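Local coordinates for uncharacterized protein (Enterococcus faecalis, PDB 4OBI), which is of unknown function but binds a zinc ion through a NusG domain II-like domain of a probably membrane-anchored DUF1312 family protein, at residues I74-P77 with G78-P81. Numbering follows the deposited sequence.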
# COMPACT_ATOMS: atom_id res chain seq x y z
N ILE A 74 -7.09 -4.05 1.12
CA ILE A 74 -7.68 -3.53 2.35
C ILE A 74 -8.39 -2.22 2.01
O ILE A 74 -8.12 -1.61 0.98
CB ILE A 74 -6.67 -3.28 3.50
CG1 ILE A 74 -5.64 -2.19 3.15
CG2 ILE A 74 -5.97 -4.57 3.91
CD1 ILE A 74 -4.72 -1.86 4.31
N SER A 75 -9.30 -1.81 2.89
CA SER A 75 -10.08 -0.61 2.67
C SER A 75 -10.56 0.10 3.94
O SER A 75 -11.04 1.23 3.85
CB SER A 75 -11.30 -0.95 1.80
OG SER A 75 -12.22 -1.79 2.49
N LYS A 76 -10.45 -0.54 5.11
CA LYS A 76 -11.01 -0.01 6.36
C LYS A 76 -9.92 0.27 7.38
O LYS A 76 -8.92 -0.44 7.41
CB LYS A 76 -12.02 -0.99 6.97
CG LYS A 76 -13.14 -1.42 6.03
CD LYS A 76 -14.01 -0.25 5.60
CE LYS A 76 -15.12 -0.73 4.69
NZ LYS A 76 -16.04 0.38 4.31
N PRO A 77 -10.12 1.31 8.23
CA PRO A 77 -9.07 1.69 9.18
C PRO A 77 -8.62 0.61 10.16
O PRO A 77 -7.44 0.54 10.50
CB PRO A 77 -9.68 2.86 9.94
CG PRO A 77 -10.71 3.42 9.02
CD PRO A 77 -11.23 2.27 8.21
N GLY A 78 -9.54 -0.24 10.60
CA GLY A 78 -9.20 -1.26 11.59
C GLY A 78 -8.42 -2.45 11.06
O GLY A 78 -7.93 -3.27 11.85
N GLU A 79 -8.30 -2.58 9.74
CA GLU A 79 -7.69 -3.77 9.15
C GLU A 79 -6.20 -3.81 9.44
O GLU A 79 -5.55 -2.78 9.43
CB GLU A 79 -7.91 -3.82 7.65
CG GLU A 79 -9.37 -3.91 7.28
CD GLU A 79 -9.59 -4.31 5.84
OE1 GLU A 79 -9.40 -5.50 5.52
OE2 GLU A 79 -10.02 -3.44 5.05
N THR A 80 -5.69 -5.01 9.69
CA THR A 80 -4.24 -5.21 9.83
C THR A 80 -3.54 -4.57 8.64
O THR A 80 -3.92 -4.81 7.49
CB THR A 80 -3.89 -6.71 9.89
OG1 THR A 80 -4.63 -7.35 10.94
CG2 THR A 80 -2.40 -6.90 10.15
N PRO A 81 -2.53 -3.71 8.90
CA PRO A 81 -1.81 -3.04 7.80
C PRO A 81 -1.19 -4.03 6.83
O PRO A 81 -0.82 -5.13 7.24
CB PRO A 81 -0.70 -2.27 8.53
CG PRO A 81 -1.24 -2.05 9.90
CD PRO A 81 -2.07 -3.25 10.22
O HOH W 1 -5.71 -0.31 8.04
O HOH W 2 -4.71 -0.79 11.40
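Ile74 and Glu79 run alongside each other in opposite senses, the buried isoleucine presenting CB and CG2 to the carboxylate, with Ile74 CB 3.7 Å from Glu79 OE2. Backbone bonding to Ile56 and side-chain packing on Val93 of strand 89-95 hold Ile74 in the body of the domain. At Ser75 the contact becomes polar: the backbone N of Ser75 gives its hydrogen to Glu79 OE2 over 2.8 Å, almost straight at 168° and from above the carboxylate plane. Lys76 N donates to the same oxygen, 2.9 Å from Glu79 OE2, more bent but directed at the anti lone pair. OE2 is thus gripped by two successive amides, which should restrain the carboxylate's rotation and probably stabilise its negative charge. The glutamate reaches back to them because CG stands beside its own backbone N (chi1 -63°) and the chain is extended beyond it, passing over Lys76 O. The lysine chain meets this acid through its CB and CG, while its amine end leads away. That same Lys76 O accepts the hydrogen of Glu79 N at 3.2 Å, closing the turn around Pro77 and Gly78. Pro77, also touching Val93, turns its carbonyl toward two waters that bridge Pro77 O and Glu79 O; the second donates to both, whereas the first has more acceptors in reach than hydrogens to give. Glu79 O lies 2.8 Å from the first water and 2.9 Å from the second. The arrangement is a type I beta turn, Lys76 to Glu79, whose last residue folds its carboxylate back onto the preceding amides, in the surface loop joining helix 67-71 to strand 82-84 of this NusG domain II-like fold.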